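PDB 4EEI: adenylosuccinate lyase from Francisella tularensis subsp. tularensis SCHU S4, which probably cleaves adenylosuccinate to AMP and fumarate, and SAICAR to AICAR and fumarate, in de novo purine biosynthesis. Local coordinates for residues B[273-287]-B[316-330]. Sequence-based numbering, arbitrary orientation.
With AMP (adenosine monophosphate), chain C.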
loop_
_atom_site.group_PDB
_atom_site.type_symbol
_atom_site.label_atom_id
_atom_site.label_comp_id
_atom_site.label_asym_id
_atom_site.label_seq_id
_atom_site.Cartn_x
_atom_site.Cartn_y
_atom_site.Cartn_z
ATOM N N SER B 273 -12.469 9.927 -20.294
ATOM C CA SER B 273 -13.091 10.051 -18.967
ATOM C C SER B 273 -12.799 8.853 -18.073
ATOM O O SER B 273 -12.396 8.998 -16.912
ATOM C CB SER B 273 -14.600 10.268 -19.099
ATOM O OG SER B 273 -15.177 10.503 -17.835
ATOM N N THR B 274 -12.987 7.655 -18.610
ATOM C CA THR B 274 -12.750 6.464 -17.803
ATOM C C THR B 274 -11.259 6.292 -17.498
ATOM O O THR B 274 -10.889 5.673 -16.494
ATOM C CB THR B 274 -13.379 5.209 -18.437
ATOM O OG1 THR B 274 -13.072 5.173 -19.837
ATOM C CG2 THR B 274 -14.896 5.267 -18.276
ATOM N N GLU B 275 -10.399 6.851 -18.347
ATOM C CA GLU B 275 -8.962 6.850 -18.040
ATOM C C GLU B 275 -8.662 7.797 -16.878
ATOM O O GLU B 275 -7.973 7.432 -15.918
ATOM C CB GLU B 275 -8.129 7.175 -19.290
ATOM C CG GLU B 275 -8.109 6.005 -20.272
ATOM C CD GLU B 275 -7.367 6.294 -21.567
ATOM O OE1 GLU B 275 -6.612 7.294 -21.644
ATOM O OE2 GLU B 275 -7.544 5.502 -22.522
ATOM N N ASN B 276 -9.207 9.004 -16.950
ATOM C CA ASN B 276 -9.145 9.939 -15.826
ATOM C C ASN B 276 -9.612 9.297 -14.521
ATOM O O ASN B 276 -8.962 9.433 -13.480
ATOM C CB ASN B 276 -9.981 11.198 -16.127
ATOM C CG ASN B 276 -10.008 12.179 -14.955
ATOM O OD1 ASN B 276 -10.818 12.040 -14.040
ATOM N ND2 ASN B 276 -9.123 13.178 -14.984
ATOM N N LEU B 277 -10.723 8.565 -14.580
ATOM C CA LEU B 277 -11.303 7.981 -13.370
ATOM C C LEU B 277 -10.462 6.817 -12.842
ATOM O O LEU B 277 -10.498 6.494 -11.658
ATOM C CB LEU B 277 -12.746 7.543 -13.619
ATOM C CG LEU B 277 -13.702 8.677 -13.979
ATOM C CD1 LEU B 277 -14.992 8.141 -14.563
ATOM C CD2 LEU B 277 -13.992 9.538 -12.766
ATOM N N THR B 278 -9.698 6.184 -13.721
ATOM C CA THR B 278 -8.786 5.140 -13.276
ATOM C C THR B 278 -7.703 5.789 -12.406
ATOM O O THR B 278 -7.294 5.242 -11.366
ATOM C CB THR B 278 -8.176 4.420 -14.495
ATOM O OG1 THR B 278 -9.236 3.806 -15.258
ATOM C CG2 THR B 278 -7.189 3.341 -14.041
ATOM N N GLY B 279 -7.248 6.964 -12.826
ATOM C CA GLY B 279 -6.285 7.733 -12.047
ATOM C C GLY B 279 -6.861 8.106 -10.698
ATOM O O GLY B 279 -6.184 8.025 -9.663
ATOM N N MET B 280 -8.126 8.505 -10.698
ATOM C CA MET B 280 -8.777 8.884 -9.450
ATOM C C MET B 280 -8.842 7.703 -8.504
ATOM O O MET B 280 -8.627 7.849 -7.298
ATOM C CB MET B 280 -10.182 9.416 -9.725
ATOM C CG MET B 280 -10.195 10.657 -10.597
ATOM S SD MET B 280 -9.407 12.069 -9.786
ATOM C CE MET B 280 -9.460 13.257 -11.132
ATOM N N ALA B 281 -9.124 6.526 -9.047
ATOM C CA ALA B 281 -9.194 5.318 -8.230
ATOM C C ALA B 281 -7.855 5.008 -7.567
ATOM O O ALA B 281 -7.821 4.591 -6.405
ATOM C CB ALA B 281 -9.661 4.133 -9.063
ATOM N N ARG B 282 -6.758 5.182 -8.306
ATOM C CA ARG B 282 -5.431 4.930 -7.739
ATOM C C ARG B 282 -5.158 5.840 -6.546
ATOM O O ARG B 282 -4.538 5.425 -5.564
ATOM C CB ARG B 282 -4.336 5.102 -8.800
ATOM C CG ARG B 282 -4.369 4.055 -9.896
ATOM C CD ARG B 282 -3.280 4.243 -10.938
ATOM N NE ARG B 282 -3.547 3.340 -12.055
ATOM C CZ ARG B 282 -3.281 3.594 -13.329
ATOM N NH1 ARG B 282 -2.687 4.733 -13.687
ATOM N NH2 ARG B 282 -3.608 2.694 -14.248
ATOM N N MET B 283 -5.607 7.088 -6.663
ATOM C CA MET B 283 -5.443 8.065 -5.592
ATOM C C MET B 283 -6.200 7.647 -4.332
ATOM O O MET B 283 -5.645 7.663 -3.237
ATOM C CB MET B 283 -5.927 9.449 -6.041
ATOM C CG MET B 283 -5.093 10.101 -7.135
ATOM S SD MET B 283 -3.371 10.380 -6.656
ATOM C CE MET B 283 -3.579 11.121 -5.026
ATOM N N LEU B 284 -7.469 7.276 -4.498
ATOM C CA LEU B 284 -8.331 6.869 -3.385
ATOM C C LEU B 284 -7.767 5.643 -2.700
ATOM O O LEU B 284 -7.783 5.530 -1.467
ATOM C CB LEU B 284 -9.753 6.586 -3.887
ATOM C CG LEU B 284 -10.535 7.808 -4.369
ATOM C CD1 LEU B 284 -11.805 7.366 -5.103
ATOM C CD2 LEU B 284 -10.908 8.681 -3.167
ATOM N N ARG B 285 -7.245 4.722 -3.501
ATOM C CA ARG B 285 -6.680 3.499 -2.962
ATOM C C ARG B 285 -5.426 3.801 -2.142
ATOM O O ARG B 285 -5.151 3.129 -1.148
ATOM C CB ARG B 285 -6.383 2.521 -4.105
ATOM C CG ARG B 285 -5.709 1.233 -3.679
ATOM C CD ARG B 285 -5.855 0.139 -4.747
ATOM N NE ARG B 285 -5.336 0.526 -6.062
ATOM C CZ ARG B 285 -6.106 0.785 -7.119
ATOM N NH1 ARG B 285 -7.426 0.709 -7.009
ATOM N NH2 ARG B 285 -5.563 1.122 -8.286
ATOM N N SER B 286 -4.681 4.829 -2.540
ATOM C CA SER B 286 -3.437 5.176 -1.837
ATOM C C SER B 286 -3.683 5.672 -0.407
ATOM O O SER B 286 -2.800 5.596 0.453
ATOM C CB SER B 286 -2.652 6.235 -2.636
ATOM O OG SER B 286 -3.246 7.515 -2.505
ATOM N N HIS B 287 -4.884 6.179 -0.149
ATOM C CA HIS B 287 -5.193 6.752 1.162
ATOM C C HIS B 287 -5.459 5.709 2.232
ATOM O O HIS B 287 -5.389 6.017 3.426
ATOM C CB HIS B 287 -6.421 7.660 1.066
ATOM C CG HIS B 287 -6.230 8.859 0.198
ATOM N ND1 HIS B 287 -7.284 9.527 -0.380
ATOM C CD2 HIS B 287 -5.107 9.528 -0.186
ATOM C CE1 HIS B 287 -6.829 10.550 -1.086
ATOM N NE2 HIS B 287 -5.510 10.572 -0.976
ATOM N N ASN B 316 -9.515 13.041 -0.313
ATOM C CA ASN B 316 -10.312 11.827 -0.430
ATOM C C ASN B 316 -11.771 12.154 -0.742
ATOM O O ASN B 316 -12.346 11.637 -1.700
ATOM C CB ASN B 316 -10.194 10.996 0.849
ATOM C CG ASN B 316 -10.868 9.652 0.729
ATOM O OD1 ASN B 316 -12.080 9.527 0.957
ATOM N ND2 ASN B 316 -10.089 8.632 0.371
ATOM N N PHE B 317 -12.377 13.032 0.050
ATOM C CA PHE B 317 -13.755 13.414 -0.224
ATOM C C PHE B 317 -13.893 14.178 -1.538
ATOM O O PHE B 317 -14.847 13.966 -2.302
ATOM C CB PHE B 317 -14.337 14.204 0.952
ATOM C CG PHE B 317 -14.606 13.351 2.156
ATOM C CD1 PHE B 317 -15.673 12.464 2.164
ATOM C CD2 PHE B 317 -13.793 13.427 3.274
ATOM C CE1 PHE B 317 -15.927 11.661 3.277
ATOM C CE2 PHE B 317 -14.038 12.630 4.388
ATOM C CZ PHE B 317 -15.106 11.747 4.383
ATOM N N GLY B 318 -12.942 15.064 -1.820
ATOM C CA GLY B 318 -13.003 15.831 -3.057
ATOM C C GLY B 318 -12.912 14.934 -4.287
ATOM O O GLY B 318 -13.671 15.084 -5.242
ATOM N N ILE B 319 -11.977 13.999 -4.270
ATOM C CA ILE B 319 -11.821 13.090 -5.394
ATOM C C ILE B 319 -13.022 12.148 -5.498
ATOM O O ILE B 319 -13.491 11.863 -6.594
ATOM C CB ILE B 319 -10.535 12.263 -5.252
ATOM C CG1 ILE B 319 -9.308 13.162 -5.452
ATOM C CG2 ILE B 319 -10.516 11.118 -6.256
ATOM C CD1 ILE B 319 -7.990 12.478 -5.020
ATOM N N MET B 320 -13.519 11.667 -4.364
ATOM C CA MET B 320 -14.636 10.718 -4.386
ATOM C C MET B 320 -15.871 11.358 -5.012
ATOM O O MET B 320 -16.518 10.770 -5.882
ATOM C CB MET B 320 -14.964 10.215 -2.974
ATOM C CG MET B 320 -16.169 9.269 -2.929
ATOM S SD MET B 320 -15.861 7.737 -3.832
ATOM C CE MET B 320 -14.764 6.893 -2.703
ATOM N N VAL B 321 -16.210 12.559 -4.570
ATOM C CA VAL B 321 -17.371 13.246 -5.126
ATOM C C VAL B 321 -17.157 13.563 -6.612
ATOM O O VAL B 321 -18.040 13.320 -7.447
ATOM C CB VAL B 321 -17.710 14.513 -4.332
ATOM C CG1 VAL B 321 -18.785 15.323 -5.050
ATOM C CG2 VAL B 321 -18.186 14.132 -2.927
ATOM N N TYR B 322 -15.983 14.088 -6.949
ATOM C CA TYR B 322 -15.648 14.354 -8.358
ATOM C C TYR B 322 -15.795 13.098 -9.210
ATOM O O TYR B 322 -16.385 13.138 -10.292
ATOM C CB TYR B 322 -14.214 14.896 -8.491
ATOM C CG TYR B 322 -13.789 15.120 -9.935
ATOM C CD1 TYR B 322 -14.013 16.332 -10.557
ATOM C CD2 TYR B 322 -13.158 14.112 -10.669
ATOM C CE1 TYR B 322 -13.638 16.550 -11.874
ATOM C CE2 TYR B 322 -12.781 14.320 -11.998
ATOM C CZ TYR B 322 -13.020 15.542 -12.582
ATOM O OH TYR B 322 -12.656 15.773 -13.894
ATOM N N ALA B 323 -15.275 11.984 -8.721
ATOM C CA ALA B 323 -15.242 10.769 -9.527
ATOM C C ALA B 323 -16.631 10.177 -9.694
ATOM O O ALA B 323 -16.971 9.709 -10.773
ATOM C CB ALA B 323 -14.273 9.729 -8.926
ATOM N N LEU B 324 -17.433 10.180 -8.632
ATOM C CA LEU B 324 -18.783 9.609 -8.718
ATOM C C LEU B 324 -19.666 10.410 -9.667
ATOM O O LEU B 324 -20.496 9.839 -10.378
ATOM C CB LEU B 324 -19.444 9.542 -7.342
ATOM C CG LEU B 324 -18.792 8.586 -6.340
ATOM C CD1 LEU B 324 -19.389 8.801 -4.972
ATOM C CD2 LEU B 324 -19.009 7.138 -6.788
ATOM N N ARG B 325 -19.519 11.733 -9.660
ATOM C CA ARG B 325 -20.306 12.584 -10.559
ATOM C C ARG B 325 -19.861 12.418 -11.991
ATOM O O ARG B 325 -20.687 12.363 -12.912
ATOM C CB ARG B 325 -20.204 14.058 -10.150
ATOM C CG ARG B 325 -20.770 14.349 -8.769
ATOM C CD ARG B 325 -20.840 15.836 -8.478
ATOM N NE ARG B 325 -21.379 16.073 -7.136
ATOM C CZ ARG B 325 -21.454 17.267 -6.559
ATOM N NH1 ARG B 325 -21.020 18.346 -7.195
ATOM N NH2 ARG B 325 -21.957 17.376 -5.338
ATOM N N ARG B 326 -18.552 12.358 -12.203
ATOM C CA ARG B 326 -18.055 12.257 -13.581
ATOM C C ARG B 326 -18.382 10.884 -14.173
ATOM O O ARG B 326 -18.773 10.778 -15.344
ATOM C CB ARG B 326 -16.550 12.526 -13.656
ATOM C CG ARG B 326 -15.984 12.353 -15.059
ATOM C CD ARG B 326 -14.582 12.933 -15.214
ATOM N NE ARG B 326 -14.172 12.906 -16.620
ATOM C CZ ARG B 326 -13.113 13.539 -17.105
ATOM N NH1 ARG B 326 -12.341 14.251 -16.294
ATOM N NH2 ARG B 326 -12.833 13.463 -18.405
ATOM N N MET B 327 -18.234 9.836 -13.368
ATOM C CA MET B 327 -18.604 8.498 -13.830
ATOM C C MET B 327 -20.092 8.404 -14.154
ATOM O O MET B 327 -20.474 7.793 -15.143
ATOM C CB MET B 327 -18.232 7.434 -12.801
ATOM C CG MET B 327 -18.636 6.018 -13.258
ATOM S SD MET B 327 -17.730 5.465 -14.737
ATOM C CE MET B 327 -16.312 4.701 -13.944
ATOM N N LYS B 328 -20.938 9.011 -13.326
ATOM C CA LYS B 328 -22.372 9.021 -13.622
ATOM C C LYS B 328 -22.672 9.710 -14.946
ATOM O O LYS B 328 -23.447 9.200 -15.769
ATOM C CB LYS B 328 -23.165 9.684 -12.490
ATOM C CG LYS B 328 -24.652 9.889 -12.819
ATOM C CD LYS B 328 -25.156 11.176 -12.190
ATOM C CE LYS B 328 -26.673 11.260 -12.140
ATOM N NZ LYS B 328 -27.346 11.276 -13.478
ATOM N N ASN B 329 -22.053 10.863 -15.180
ATOM C CA ASN B 329 -22.311 11.564 -16.435
ATOM C C ASN B 329 -21.776 10.769 -17.625
ATOM O O ASN B 329 -22.392 10.742 -18.684
ATOM C CB ASN B 329 -21.706 12.967 -16.399
ATOM C CG ASN B 329 -22.441 13.899 -15.451
ATOM O OD1 ASN B 329 -23.672 13.855 -15.337
ATOM N ND2 ASN B 329 -21.686 14.762 -14.770
ATOM N N THR B 330 -20.633 10.123 -17.437
ATOM C CA THR B 330 -20.042 9.282 -18.477
ATOM C C THR B 330 -20.942 8.083 -18.807
ATOM O O THR B 330 -21.128 7.739 -19.971
ATOM C CB THR B 330 -18.628 8.808 -18.066
ATOM O OG1 THR B 330 -17.742 9.939 -18.030
ATOM C CG2 THR B 330 -18.083 7.806 -19.062
HETATM P P AMP C . -6.763 14.778 -17.106
HETATM O O1P AMP C . -7.630 15.649 -16.234
HETATM O O2P AMP C . -7.251 13.360 -17.241
HETATM O O3P AMP C . -5.291 14.904 -16.821
HETATM O "O5'" AMP C . -6.942 15.399 -18.577
HETATM C "C5'" AMP C . -6.157 14.931 -19.670
HETATM C "C4'" AMP C . -6.223 15.947 -20.802
HETATM O "O4'" AMP C . -5.392 15.538 -21.891
HETATM C "C3'" AMP C . -7.637 16.067 -21.342
HETATM O "O3'" AMP C . -7.950 17.450 -21.510
HETATM C "C2'" AMP C . -7.593 15.390 -22.693
HETATM O "O2'" AMP C . -8.467 16.035 -23.618
HETATM C "C1'" AMP C . -6.143 15.552 -23.107
HETATM N N9 AMP C . -5.709 14.462 -24.013
HETATM C C8 AMP C . -6.510 13.595 -24.658
HETATM N N7 AMP C . -5.783 12.730 -25.409
HETATM C C5 AMP C . -4.487 13.046 -25.248
HETATM C C6 AMP C . -3.192 12.538 -25.752
HETATM N N6 AMP C . -3.139 11.487 -26.603
HETATM N N1 AMP C . -2.067 13.158 -25.333
HETATM C C2 AMP C . -2.106 14.202 -24.488
HETATM N N3 AMP C . -3.245 14.716 -23.991
HETATM C C4 AMP C . -4.445 14.190 -24.327
HETATM O O HOH W 1 -10.021 5.675 -0.088
#
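L277 packs against the A323-M327 turn of the facing helix, its CD2 branch lying on A323 and the CB of R326, while CD1 meets M327 CE at 3.7 Å. One and two turns on, M280 and L284 converge on I319, whose CG2 sits 3.8 Å from both M280 SD and L284 CG. The bend in the M280 chain carries CE to 3.6 Å from Y322 CE2, and SD stands obliquely to the same ring in a Met-aromatic contact. Polar groups close both ends of this apolar seam. At one, the extended R326 chain brings NE to S273 OG (2.9 Å), and that hydroxyl also hydrogen-bonds T330 OG1 at 2.6 Å. Along the flank facing the AMP phosphate, the R326 guanidinium stacks on the N276 amide, their planes 24° apart, and its NH1 donates to Y322 OH, a second hold on the guanidinium besides the NE bond. N276 gives an almost straight hydrogen bond from ND2 to O2P of AMP (2.9 Å, 179°). R326 and Y322, whose ring edge meets N276 OD1, are thus second-shell residues that probably help position this phosphate-binding amide. At the other end, N316 ND2 donates to H287 ND1 in the ring plane (3.0 Å), and a water accepts from the same ND2 and donates to L284 O; N316 OD1 is hydrogen-bonded to ND1 of H226. The AMP site is composite: Y5 of this chain and S306 and R310 of the second subunit also bind the nucleotide. The segments, parts of helices 272-293 and 304-333, run roughly antiparallel, with axes 9.9 Å apart at 150°, within the long-helix bundle characteristic of the fumarase/aspartase superfamily. Helix 217-244 touches both, helix 94-131 packs on 316-330, and the second subunit reaches M283 and I319 through its I290 and F311.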